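Local coordinates for hydrazine synthase subunit beta (Candidatus Kuenenia stuttgartiensis, PDB 5C2V), which serves as the beta subunit of hydrazine synthase, which condenses nitric oxide with ammonium to form hydrazine, and may modulate transport of the hydroxylamine intermediate between active sites, at residues Leu12-Ile18 with Ala337-Asn343; Glu50-Arg54 with Ser78-Val82; Ile90-Val95 with Arg130-Val134; Gly201-Ala205 with Val230-Thr235; Gly258-Pro263 with Val325-Gly331. All blocks are in the same frame, centred on the assembly; numbering follows the deposited sequence.

Interaction 1 (Leu12-Ile18 with Ala337-Asn343)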
# COMPACT_ATOMS: atom_id res chain seq x y z
N LEU B 12 34.59 48.40 -24.09
CA LEU B 12 33.35 47.65 -24.25
C LEU B 12 32.14 48.40 -23.71
O LEU B 12 32.19 48.98 -22.62
CB LEU B 12 33.47 46.29 -23.57
CG LEU B 12 34.68 45.46 -23.99
CD1 LEU B 12 34.76 44.17 -23.20
CD2 LEU B 12 34.64 45.18 -25.48
N PRO B 13 31.03 48.40 -24.48
CA PRO B 13 29.80 49.12 -24.12
C PRO B 13 29.11 48.58 -22.86
O PRO B 13 28.63 49.38 -22.06
CB PRO B 13 28.91 48.91 -25.35
CG PRO B 13 29.42 47.67 -25.99
CD PRO B 13 30.90 47.69 -25.76
N GLY B 14 29.05 47.26 -22.70
CA GLY B 14 28.48 46.69 -21.49
C GLY B 14 27.00 46.93 -21.28
O GLY B 14 26.62 47.57 -20.29
N PRO B 15 26.14 46.48 -22.23
CA PRO B 15 24.73 46.89 -22.14
C PRO B 15 24.07 46.52 -20.82
O PRO B 15 24.05 45.35 -20.44
CB PRO B 15 24.08 46.11 -23.29
CG PRO B 15 25.20 45.68 -24.18
CD PRO B 15 26.38 45.50 -23.29
N PHE B 16 23.52 47.52 -20.13
CA PHE B 16 22.78 47.30 -18.89
C PHE B 16 21.25 47.23 -18.99
O PHE B 16 20.59 46.80 -18.04
CB PHE B 16 23.16 48.42 -17.91
CG PHE B 16 23.04 48.03 -16.47
CD1 PHE B 16 23.97 47.18 -15.89
CD2 PHE B 16 22.01 48.52 -15.69
CE1 PHE B 16 23.86 46.82 -14.57
CE2 PHE B 16 21.90 48.17 -14.36
CZ PHE B 16 22.83 47.31 -13.80
N HIS B 17 20.70 47.64 -20.13
CA HIS B 17 19.25 47.79 -20.23
C HIS B 17 18.81 47.78 -21.69
O HIS B 17 19.60 48.05 -22.59
CB HIS B 17 18.80 49.09 -19.54
CG HIS B 17 17.32 49.22 -19.38
ND1 HIS B 17 16.50 49.75 -20.36
CD2 HIS B 17 16.50 48.91 -18.35
CE1 HIS B 17 15.25 49.75 -19.94
NE2 HIS B 17 15.22 49.24 -18.72
N ILE B 18 17.53 47.48 -21.93
CA ILE B 18 17.01 47.52 -23.29
C ILE B 18 15.51 47.83 -23.29
O ILE B 18 14.78 47.46 -22.36
CB ILE B 18 17.29 46.19 -24.03
CG1 ILE B 18 17.06 46.36 -25.54
CG2 ILE B 18 16.45 45.05 -23.46
CD1 ILE B 18 17.46 45.14 -26.35
N ALA B 337 19.36 41.80 -23.18
CA ALA B 337 20.62 42.54 -23.21
C ALA B 337 21.68 41.90 -22.33
O ALA B 337 21.51 41.77 -21.12
CB ALA B 337 20.38 43.99 -22.79
N ASN B 338 22.80 41.52 -22.95
CA ASN B 338 23.90 40.84 -22.28
C ASN B 338 25.13 41.74 -22.12
O ASN B 338 25.77 42.13 -23.12
CB ASN B 338 24.28 39.58 -23.04
CG ASN B 338 23.07 38.75 -23.42
OD1 ASN B 338 22.11 38.63 -22.65
ND2 ASN B 338 23.09 38.18 -24.62
N TYR B 339 25.43 42.06 -20.86
CA TYR B 339 26.49 42.98 -20.46
C TYR B 339 27.89 42.49 -20.79
O TYR B 339 28.66 43.18 -21.46
CB TYR B 339 26.37 43.24 -18.95
CG TYR B 339 27.48 44.08 -18.35
CD1 TYR B 339 28.61 43.48 -17.79
CD2 TYR B 339 27.39 45.46 -18.30
CE1 TYR B 339 29.62 44.25 -17.24
CE2 TYR B 339 28.40 46.23 -17.75
CZ TYR B 339 29.51 45.62 -17.22
OH TYR B 339 30.51 46.38 -16.66
N PHE B 340 28.23 41.29 -20.30
CA PHE B 340 29.59 40.77 -20.46
C PHE B 340 29.88 40.37 -21.90
O PHE B 340 30.98 40.60 -22.40
CB PHE B 340 29.82 39.58 -19.52
CG PHE B 340 29.74 39.93 -18.06
CD1 PHE B 340 30.75 40.67 -17.46
CD2 PHE B 340 28.66 39.53 -17.29
CE1 PHE B 340 30.69 40.99 -16.12
CE2 PHE B 340 28.59 39.85 -15.95
CZ PHE B 340 29.61 40.59 -15.37
N SER B 341 28.89 39.79 -22.56
CA SER B 341 29.04 39.37 -23.94
C SER B 341 28.87 40.55 -24.89
O SER B 341 29.13 40.43 -26.09
CB SER B 341 28.04 38.26 -24.28
OG SER B 341 28.26 37.11 -23.49
N ASN B 342 28.44 41.68 -24.34
CA ASN B 342 28.23 42.90 -25.11
C ASN B 342 27.31 42.71 -26.30
O ASN B 342 27.62 43.15 -27.41
CB ASN B 342 29.57 43.47 -25.60
CG ASN B 342 30.45 43.93 -24.46
OD1 ASN B 342 30.00 44.62 -23.55
ND2 ASN B 342 31.73 43.56 -24.51
N ASN B 343 26.17 42.05 -26.09
CA ASN B 343 25.29 41.78 -27.23
C ASN B 343 23.83 41.60 -26.84
O ASN B 343 23.47 41.76 -25.69
CB ASN B 343 25.77 40.53 -27.99
CG ASN B 343 25.98 39.33 -27.09
OD1 ASN B 343 25.43 39.26 -25.99
ND2 ASN B 343 26.78 38.38 -27.55

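Interaction 2 (Glu50-Arg54 with Ser78-Val82)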
# COMPACT_ATOMS: atom_id res chain seq x y z
N GLU B 50 25.00 55.33 -32.51
CA GLU B 50 25.27 55.36 -31.08
C GLU B 50 25.22 56.80 -30.58
O GLU B 50 26.02 57.64 -30.99
CB GLU B 50 26.64 54.73 -30.79
CG GLU B 50 26.96 54.58 -29.31
CD GLU B 50 28.23 53.78 -29.08
OE1 GLU B 50 28.82 53.30 -30.07
OE2 GLU B 50 28.63 53.62 -27.91
N VAL B 51 24.28 57.09 -29.69
CA VAL B 51 24.06 58.45 -29.20
C VAL B 51 24.70 58.66 -27.84
O VAL B 51 24.39 57.95 -26.88
CB VAL B 51 22.56 58.78 -29.12
CG1 VAL B 51 22.37 60.20 -28.59
CG2 VAL B 51 21.90 58.61 -30.47
N ALA B 52 25.58 59.65 -27.75
CA ALA B 52 26.30 59.93 -26.51
C ALA B 52 25.40 60.56 -25.45
O ALA B 52 24.66 61.50 -25.72
CB ALA B 52 27.49 60.83 -26.79
N VAL B 53 25.48 60.02 -24.24
CA VAL B 53 24.78 60.56 -23.09
C VAL B 53 25.76 60.77 -21.95
O VAL B 53 26.97 60.62 -22.12
CB VAL B 53 23.63 59.65 -22.61
CG1 VAL B 53 22.52 59.60 -23.64
CG2 VAL B 53 24.16 58.25 -22.30
N ARG B 54 25.25 61.13 -20.77
CA ARG B 54 26.09 61.36 -19.61
C ARG B 54 26.61 60.04 -19.03
O ARG B 54 26.39 58.97 -19.60
CB ARG B 54 25.33 62.15 -18.54
CG ARG B 54 24.67 63.42 -19.05
CD ARG B 54 25.63 64.26 -19.87
NE ARG B 54 25.01 65.49 -20.33
CZ ARG B 54 25.52 66.28 -21.28
NH1 ARG B 54 26.67 65.95 -21.86
NH2 ARG B 54 24.89 67.39 -21.64
N SER B 78 21.58 62.20 -13.27
CA SER B 78 20.79 62.99 -14.20
C SER B 78 19.97 62.16 -15.18
O SER B 78 19.99 60.93 -15.15
CB SER B 78 21.70 63.94 -14.99
OG SER B 78 22.57 63.23 -15.84
N VAL B 79 19.23 62.86 -16.04
CA VAL B 79 18.41 62.25 -17.08
C VAL B 79 18.60 62.98 -18.40
O VAL B 79 18.32 64.18 -18.50
CB VAL B 79 16.91 62.26 -16.70
CG1 VAL B 79 16.06 61.80 -17.88
CG2 VAL B 79 16.65 61.40 -15.48
N SER B 80 19.06 62.27 -19.42
CA SER B 80 19.26 62.85 -20.74
C SER B 80 18.00 62.75 -21.59
O SER B 80 17.29 61.75 -21.54
CB SER B 80 20.43 62.17 -21.45
OG SER B 80 21.63 62.29 -20.71
N VAL B 81 17.73 63.79 -22.36
CA VAL B 81 16.64 63.74 -23.33
C VAL B 81 17.23 63.64 -24.74
O VAL B 81 17.97 64.52 -25.17
CB VAL B 81 15.72 64.97 -23.24
CG1 VAL B 81 14.61 64.88 -24.28
CG2 VAL B 81 15.13 65.08 -21.84
N VAL B 82 16.89 62.57 -25.44
CA VAL B 82 17.48 62.29 -26.74
C VAL B 82 16.47 62.41 -27.87
O VAL B 82 15.37 61.86 -27.80
CB VAL B 82 18.10 60.87 -26.78
CG1 VAL B 82 18.61 60.54 -28.17
CG2 VAL B 82 19.21 60.75 -25.75

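Interaction 3 (Ile90-Val95 with Arg130-Val134)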
# COMPACT_ATOMS: atom_id res chain seq x y z
N ILE B 90 19.34 66.43 -26.65
CA ILE B 90 18.95 67.84 -26.66
C ILE B 90 18.88 68.52 -25.29
O ILE B 90 18.81 69.75 -25.22
CB ILE B 90 17.58 68.02 -27.34
CG1 ILE B 90 16.50 67.27 -26.56
CG2 ILE B 90 17.64 67.52 -28.78
CD1 ILE B 90 15.17 67.20 -27.27
N LYS B 91 18.90 67.75 -24.20
CA LYS B 91 18.88 68.35 -22.87
C LYS B 91 19.37 67.39 -21.78
O LYS B 91 19.37 66.17 -21.96
CB LYS B 91 17.46 68.84 -22.53
CG LYS B 91 17.41 69.90 -21.43
CD LYS B 91 16.03 70.50 -21.28
CE LYS B 91 16.00 71.55 -20.18
NZ LYS B 91 14.67 72.20 -20.05
N GLU B 92 19.77 67.96 -20.64
CA GLU B 92 20.05 67.18 -19.44
C GLU B 92 19.31 67.75 -18.23
O GLU B 92 19.58 68.87 -17.80
CB GLU B 92 21.55 67.13 -19.16
CG GLU B 92 21.91 66.46 -17.84
CD GLU B 92 23.39 66.51 -17.54
OE1 GLU B 92 23.78 66.25 -16.38
OE2 GLU B 92 24.18 66.82 -18.46
N ILE B 93 18.39 66.96 -17.68
CA ILE B 93 17.65 67.36 -16.49
C ILE B 93 18.28 66.72 -15.26
O ILE B 93 18.68 65.56 -15.31
CB ILE B 93 16.17 66.94 -16.58
CG1 ILE B 93 15.61 67.24 -17.97
CG2 ILE B 93 15.34 67.64 -15.50
CD1 ILE B 93 14.22 66.72 -18.20
N LYS B 94 18.38 67.46 -14.17
CA LYS B 94 19.04 66.92 -12.98
C LYS B 94 18.04 66.41 -11.95
O LYS B 94 17.06 67.08 -11.62
CB LYS B 94 19.96 67.97 -12.36
CG LYS B 94 21.13 68.33 -13.27
CD LYS B 94 22.26 69.02 -12.53
CE LYS B 94 23.47 69.20 -13.43
NZ LYS B 94 23.91 67.91 -14.02
N VAL B 95 18.31 65.21 -11.45
CA VAL B 95 17.40 64.48 -10.56
C VAL B 95 18.11 64.05 -9.29
O VAL B 95 19.25 64.44 -9.04
CB VAL B 95 16.81 63.24 -11.25
CG1 VAL B 95 15.92 63.65 -12.42
CG2 VAL B 95 17.92 62.31 -11.72
N ARG B 130 7.88 71.10 -20.69
CA ARG B 130 8.88 71.97 -20.10
C ARG B 130 10.24 71.30 -20.22
O ARG B 130 11.28 71.97 -20.24
CB ARG B 130 8.54 72.25 -18.63
CG ARG B 130 7.13 72.81 -18.45
CD ARG B 130 6.87 73.22 -17.01
NE ARG B 130 5.47 73.20 -16.58
CZ ARG B 130 4.40 73.58 -17.28
NH1 ARG B 130 4.52 74.11 -18.49
NH2 ARG B 130 3.19 73.49 -16.74
N MET B 131 10.22 69.97 -20.33
CA MET B 131 11.43 69.15 -20.34
C MET B 131 12.21 69.45 -19.06
O MET B 131 13.39 69.79 -19.13
CB MET B 131 12.27 69.43 -21.60
CG MET B 131 13.10 68.26 -22.07
SD MET B 131 13.48 68.39 -23.82
CE MET B 131 11.83 68.37 -24.51
N GLU B 132 11.52 69.35 -17.91
CA GLU B 132 12.06 69.84 -16.64
C GLU B 132 11.44 69.07 -15.48
O GLU B 132 10.38 68.46 -15.63
CB GLU B 132 11.83 71.37 -16.57
CG GLU B 132 12.21 72.23 -15.32
CD GLU B 132 11.38 72.07 -14.12
OE1 GLU B 132 10.25 71.52 -14.21
OE2 GLU B 132 11.83 72.51 -13.01
N LYS B 133 12.13 69.10 -14.34
CA LYS B 133 11.74 68.32 -13.19
C LYS B 133 10.79 69.14 -12.34
O LYS B 133 11.16 70.13 -11.71
CB LYS B 133 12.97 67.92 -12.37
CG LYS B 133 12.61 67.29 -11.02
CD LYS B 133 13.84 67.11 -10.11
CE LYS B 133 13.42 66.89 -8.64
NZ LYS B 133 14.60 66.88 -7.70
N VAL B 134 9.54 68.69 -12.27
CA VAL B 134 8.53 69.44 -11.56
C VAL B 134 8.67 69.32 -10.04
O VAL B 134 8.98 70.29 -9.34
CB VAL B 134 7.11 68.99 -11.96
CG1 VAL B 134 6.07 69.78 -11.16
CG2 VAL B 134 6.85 69.15 -13.47

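Interaction 4 (Gly201-Ala205 with Val230-Thr235)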
# COMPACT_ATOMS: atom_id res chain seq x y z
N GLY B 201 -4.20 45.07 -15.56
CA GLY B 201 -3.86 45.88 -14.41
C GLY B 201 -4.31 45.33 -13.07
O GLY B 201 -4.36 46.07 -12.08
N LYS B 202 -4.64 44.05 -13.02
CA LYS B 202 -5.09 43.42 -11.78
C LYS B 202 -3.96 42.80 -10.97
O LYS B 202 -4.16 42.39 -9.83
CB LYS B 202 -6.15 42.36 -12.08
CG LYS B 202 -7.46 42.91 -12.62
CD LYS B 202 -8.33 41.80 -13.17
CE LYS B 202 -8.55 40.70 -12.13
NZ LYS B 202 -9.30 39.55 -12.71
N TYR B 203 -2.76 42.74 -11.56
CA TYR B 203 -1.63 42.11 -10.89
C TYR B 203 -0.31 42.81 -11.22
O TYR B 203 -0.19 43.46 -12.25
CB TYR B 203 -1.51 40.63 -11.28
CG TYR B 203 -2.80 39.84 -11.21
CD1 TYR B 203 -3.21 39.26 -10.01
CD2 TYR B 203 -3.60 39.67 -12.33
CE1 TYR B 203 -4.39 38.53 -9.95
CE2 TYR B 203 -4.77 38.94 -12.27
CZ TYR B 203 -5.16 38.38 -11.07
OH TYR B 203 -6.33 37.66 -11.01
N ILE B 204 0.67 42.67 -10.33
CA ILE B 204 2.03 43.08 -10.63
C ILE B 204 3.02 41.96 -10.32
O ILE B 204 2.85 41.23 -9.35
CB ILE B 204 2.45 44.35 -9.85
CG1 ILE B 204 2.16 44.19 -8.36
CG2 ILE B 204 1.75 45.58 -10.41
CD1 ILE B 204 2.64 45.36 -7.52
N ALA B 205 4.04 41.83 -11.16
CA ALA B 205 5.09 40.85 -10.93
C ALA B 205 6.37 41.54 -10.48
O ALA B 205 6.74 42.59 -11.01
CB ALA B 205 5.34 40.03 -12.19
N VAL B 230 9.76 34.92 -7.81
CA VAL B 230 8.95 35.95 -8.44
C VAL B 230 7.65 36.08 -7.65
O VAL B 230 7.03 35.08 -7.28
CB VAL B 230 8.64 35.62 -9.92
CG1 VAL B 230 8.13 34.19 -10.07
CG2 VAL B 230 7.66 36.61 -10.51
N THR B 231 7.26 37.31 -7.35
CA THR B 231 6.08 37.56 -6.53
C THR B 231 4.97 38.26 -7.31
O THR B 231 5.20 39.30 -7.93
CB THR B 231 6.43 38.39 -5.28
OG1 THR B 231 7.27 37.61 -4.42
CG2 THR B 231 5.17 38.78 -4.53
N ILE B 232 3.78 37.68 -7.26
CA ILE B 232 2.60 38.26 -7.89
C ILE B 232 1.71 38.92 -6.84
O ILE B 232 1.24 38.26 -5.91
CB ILE B 232 1.78 37.21 -8.66
CG1 ILE B 232 2.69 36.39 -9.58
CG2 ILE B 232 0.66 37.87 -9.44
CD1 ILE B 232 3.39 37.22 -10.63
N ILE B 233 1.49 40.22 -6.99
CA ILE B 233 0.65 40.97 -6.06
C ILE B 233 -0.65 41.41 -6.73
O ILE B 233 -0.63 42.01 -7.81
CB ILE B 233 1.38 42.20 -5.51
CG1 ILE B 233 2.58 41.78 -4.65
CG2 ILE B 233 0.43 43.08 -4.70
CD1 ILE B 233 3.33 42.94 -4.03
N GLU B 234 -1.77 41.11 -6.09
CA GLU B 234 -3.08 41.50 -6.61
C GLU B 234 -3.35 42.96 -6.28
O GLU B 234 -3.35 43.36 -5.11
CB GLU B 234 -4.17 40.60 -6.04
CG GLU B 234 -4.07 39.15 -6.51
CD GLU B 234 -5.09 38.25 -5.84
OE1 GLU B 234 -5.51 38.55 -4.71
OE2 GLU B 234 -5.45 37.22 -6.45
N THR B 235 -3.57 43.77 -7.31
CA THR B 235 -3.65 45.22 -7.17
C THR B 235 -4.92 45.70 -6.48
O THR B 235 -5.03 46.88 -6.13
CB THR B 235 -3.54 45.91 -8.54
OG1 THR B 235 -4.72 45.63 -9.31
CG2 THR B 235 -2.32 45.41 -9.29
O HOH W 1 -7.29 38.28 -8.62

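Interaction 5 (Gly258-Pro263 with Val325-Gly331)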
# COMPACT_ATOMS: atom_id res chain seq x y z
N GLY B 258 15.50 41.40 -15.04
CA GLY B 258 14.59 42.12 -15.92
C GLY B 258 13.33 41.34 -16.23
O GLY B 258 13.34 40.11 -16.25
N MET B 259 12.25 42.06 -16.48
CA MET B 259 10.99 41.42 -16.81
C MET B 259 10.30 42.04 -18.01
O MET B 259 10.34 43.25 -18.22
CB MET B 259 10.05 41.44 -15.61
CG MET B 259 10.28 40.30 -14.63
SD MET B 259 9.06 40.30 -13.30
CE MET B 259 9.33 41.93 -12.62
N ALA B 260 9.67 41.18 -18.80
CA ALA B 260 8.86 41.61 -19.94
C ALA B 260 7.52 40.90 -19.90
O ALA B 260 7.46 39.67 -19.84
CB ALA B 260 9.59 41.35 -21.24
N MET B 261 6.44 41.68 -19.93
CA MET B 261 5.09 41.13 -19.87
C MET B 261 4.48 41.03 -21.26
O MET B 261 4.50 41.99 -22.03
CB MET B 261 4.21 42.00 -18.97
CG MET B 261 2.75 41.57 -18.91
SD MET B 261 2.52 39.99 -18.07
CE MET B 261 2.97 40.43 -16.40
N ASP B 262 3.94 39.85 -21.57
CA ASP B 262 3.25 39.63 -22.84
C ASP B 262 2.09 40.61 -22.97
O ASP B 262 1.36 40.83 -22.01
CB ASP B 262 2.76 38.19 -22.94
CG ASP B 262 2.19 37.85 -24.30
OD1 ASP B 262 2.97 37.40 -25.17
OD2 ASP B 262 0.97 38.04 -24.51
N PRO B 263 1.92 41.21 -24.16
CA PRO B 263 0.88 42.22 -24.41
C PRO B 263 -0.52 41.74 -24.05
O PRO B 263 -1.35 42.54 -23.63
CB PRO B 263 1.00 42.49 -25.91
CG PRO B 263 1.80 41.35 -26.46
CD PRO B 263 2.73 40.97 -25.37
N VAL B 325 15.34 42.61 -20.29
CA VAL B 325 14.61 42.03 -21.41
C VAL B 325 13.48 42.94 -21.87
O VAL B 325 12.97 43.75 -21.09
CB VAL B 325 14.02 40.65 -21.06
CG1 VAL B 325 15.12 39.60 -20.99
CG2 VAL B 325 13.23 40.72 -19.76
N CYS B 326 13.08 42.81 -23.13
CA CYS B 326 11.94 43.57 -23.65
C CYS B 326 11.23 42.80 -24.75
O CYS B 326 11.79 41.88 -25.34
CB CYS B 326 12.39 44.94 -24.16
SG CYS B 326 13.38 44.90 -25.68
N LEU B 327 9.98 43.18 -25.03
CA LEU B 327 9.17 42.49 -26.02
C LEU B 327 8.76 43.40 -27.17
O LEU B 327 8.63 44.61 -27.02
CB LEU B 327 7.92 41.90 -25.37
CG LEU B 327 8.07 40.65 -24.51
CD1 LEU B 327 6.76 40.36 -23.80
CD2 LEU B 327 8.48 39.47 -25.36
N SER B 328 8.53 42.79 -28.33
CA SER B 328 7.92 43.48 -29.46
C SER B 328 6.43 43.63 -29.16
O SER B 328 5.86 42.82 -28.44
CB SER B 328 8.14 42.71 -30.76
OG SER B 328 7.58 41.41 -30.69
N PRO B 329 5.79 44.69 -29.70
CA PRO B 329 4.38 44.95 -29.42
C PRO B 329 3.44 43.80 -29.81
O PRO B 329 2.35 43.69 -29.24
CB PRO B 329 4.07 46.20 -30.27
CG PRO B 329 5.17 46.27 -31.28
CD PRO B 329 6.37 45.71 -30.59
N ASP B 330 3.86 42.95 -30.74
CA ASP B 330 3.07 41.78 -31.11
C ASP B 330 3.37 40.59 -30.20
O ASP B 330 2.64 39.60 -30.20
CB ASP B 330 3.31 41.41 -32.58
CG ASP B 330 4.78 41.24 -32.91
OD1 ASP B 330 5.61 41.20 -31.98
OD2 ASP B 330 5.11 41.13 -34.11
N GLY B 331 4.45 40.70 -29.43
CA GLY B 331 4.81 39.69 -28.45
C GLY B 331 5.41 38.42 -29.01
O GLY B 331 5.54 37.42 -28.30

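Interaction 1 (Leu12-Ile18 with Ala337-Asn343)
From the 12-18 segment the Tyr339 ring meets backbone oxygens: Pro15 O lies at its edge, near the ring plane, while Gly14 O approaches CD2 of Tyr339 obliquely, at 3.0 Å. Gln47 of the gamma subunit bonds Tyr339 OH. Within the 337-343 turn, Tyr339 CD1 in turn sits over the centre of one face of the Phe340 ring. The second flat group is the Asn342 amide, whose two ends do different jobs. Its OD1 accepts the backbone N-H of Gly14, N to OD1 2.9 Å, in a rather bent bond (136°) whose donor is tilted out of the carbonyl plane. Its ND2 is met by Leu12, which crosses the amide at about a right angle with CD1 3.4 Å from ND2; the hydrogen bond of this nitrogen goes to Ala13 O of the gamma subunit. Further along, Pro15 CD touches Asn338 O at 3.4 Å, and Ala337 CB packs on Ile18 CB at 4.0 Å. Asn342 and Asn343 together face Asn338, making a G1 beta bulge at the hairpin. The contact joins the innermost strand of the first propeller blade, 15-20, to the 333-338/343-348 hairpin of the last one, whose sheet a gamma-subunit strand extends by pairing with Asn343.

Interaction 2 (Glu50-Arg54 with Ser78-Val82)
Apolar contact begins with Val51 and Val82, which reach toward each other tip to tip, CG1 of Val51 lying 3.8 Å from CG1 of Val82. Both methyls stand anti to their own backbone N (chi1 179° and 175°), the rotamer that sends them into the gap between the strands. The other branch of Val82 is used as well: its CG2 meets Val53 CG1 at 4.1 Å. Mixed contacts follow toward Ser78. Val53 CB lies 3.8 Å from Ser80 OG, and Arg54 lays its aliphatic CG over two serine hydroxyls, 3.6 Å from Ser80 OG and 3.8 Å from Ser78 OG. No hydrogen bond crosses between the segments; the polar ends have partners outside them. Ser80 OG bonds with Asn73 and Glu89, and the Arg54 chain, bent at chi2, turns its NE into a salt bridge with Glu92. The segments run nearly antiparallel, 166° apart, yet too far from each other to pair as one sheet. Strand 46-52 is the outermost of the first propeller blade and 78-83 the third of the next; Phe39 of strand 36-41 packs against both Val51 and Val82 between the blades.

Interaction 3 (Ile90-Val95 with Arg130-Val134)
Ile93 and Met131 form the close-packed part of this contact. CD1 of Ile93 presses on the backbone at 3.3 Å from Met131 O, while its CG2 branch reaches Lys133 CB at 3.9 Å, so one isoleucine spans both sides of Glu132. Met131, with CG anti to the backbone N (chi1 -151°) and the chain extended at chi2, brings its SD to 4.0 Å from Ile90 CD1, the two side chains crossing at about a right angle. Val81 touches both Ile90 and Met131, and Ile93 packs on Ile126. Strands 88-94 and 132-137 are the outermost strands of two successive blades of the beta-propeller; they run roughly parallel, 25° apart and 6.7 Å at closest approach of their axes, so side chains rather than backbone bonds fill the gap. Each edge carries a bulge: Ile90 and Lys91 both face Val81 in a classic bulge, and Met131 and Glu132 both face Asp127 in a G1 bulge. The more open side is polar and looser. Lys91, fully extended beyond CG, crosses Met131 obliquely and gives a hydrogen bond from NZ to Met131 O, 2.9 Å, entering from above the carbonyl plane. Lys133 lies along the other end, with its CD 3.6 Å from Lys94 O. Glu92 points away from the second segment, paired with Lys94 NZ.

Interaction 4 (Gly201-Ala205 with Val230-Thr235)
Two adjacent middle strands of a propeller blade, 203-211 and 226-234, pair here antiparallel, with Ile204 opposite Ile233 as the hydrogen-bonded pair. Both of its bonds, Ile204 N to Ile233 O and Ile233 N to Ile204 O, measure 2.9 Å. Tyr203 with Glu234 and Ala205 with Ile232 are the flanking non-hydrogen-bonded pairs. Past the strand ends, Thr235 closes the pairing with two bonds: its N donates to Lys202 O, and its OG1 reaches Gly201 O at 2.8 Å, in plane and on a lone pair. The hydroxyl gets there because chi1 (69°) sets OG1 between the backbone N and the carbonyl carbon. In the four-stranded blade 190-245 these strands present two different faces. On one, Ile204 and Ile233 lie side by side, CG1 of Ile204 3.6 Å from CB of Ile233, near Tyr197 of strand 190-197 and Val241 of strand 241-245, the strands on either side. On the other, Tyr203, Ala205, Ile232 and Glu234 gather: Ile232 spans its partners, CD1 on Ala205 CB at 3.8 Å and CG2 on Tyr203 CB at 4.0 Å. Glu234 runs beside Tyr203, its CG 3.5 Å from Tyr203 CE1 at the ring edge, with ring and carboxylate planes 45° apart. A water links Tyr203 OH to Glu234 OE2, the latter bond weak, while Arg291 bonds the phenol oxygen and Lys240 N holds Glu234 OE1. Helix 283-291 covers this face, packing on Tyr203, Ile232 and Glu234.

Interaction 5 (Gly258-Pro263 with Val325-Gly331)
Gly258, the first residue of its segment, has no side chain, and Val325 CG2 comes to 3.6 Å from Gly258 O across the gap. The same methyl passes on toward the next peptide and touches Ala260 CB at 4.0 Å; with CG1 anti to the carbonyl carbon (chi1 -73°), this other branch falls between the backbone N and the carbonyl carbon of Val325 and faces Gly258. Met259 points the other way, onto strand 203-211 of the preceding blade, and its backbone N is bonded by Asp194. Ala260 faces the other strand, and its single methyl packs 3.7 Å from Leu327 CG as well as on Val325. Strands 256-261 and 322-327 are the innermost strands of two neighbouring blades in a seven-bladed propeller, and run almost parallel, their directions 11° apart and their axes 5.5 Å at closest approach. No hydrogen bond joins the two segments, so the blades meet through small and branched aliphatic groups. At Met261 the side chain again faces away, and its carbonyl oxygen is met by the end of the Leu327 side chain, CD1 lying 3.3 Å from Met261 O. That methyl also reaches the backbone N of Asp262, whose OD2 accepts the N-H of Lys264, two residues on. Pro263 ends the walk on the turn: its CG touches Pro329 O at 3.7 Å and its CD touches the bare CA of Gly331 at 3.9 Å. Ser328-Gly331 is a type I turn closed by Gly331 N to Ser328 O, a Ser-Pro-Asp-Gly turn of the sort that recurs in this chain after the first strand of a blade, and Gly331 takes a positive phi of 75° at its end.

Overall arrangement
Four of the five contacts join neighbouring blades; interaction 4 lies within one and is the one with strand-to-strand backbone hydrogen bonds. Interactions 1 and 5 both involve the last blade, bringing it against the first and against its predecessor, and they touch where Ile18 packs on Cys326. Interactions 2 and 3 share the second blade and meet through the salt bridge of Arg54 and Glu92. Chemistry follows position: interaction 5, between innermost strands, is almost wholly aliphatic, whereas interaction 3, at the outer rim, lies at the surface and uses lysines. Interactions 1, 2 and 4 are buried, the first partly by the gamma subunit. Interactions 4 and 5 touch through Met259 against Ala205.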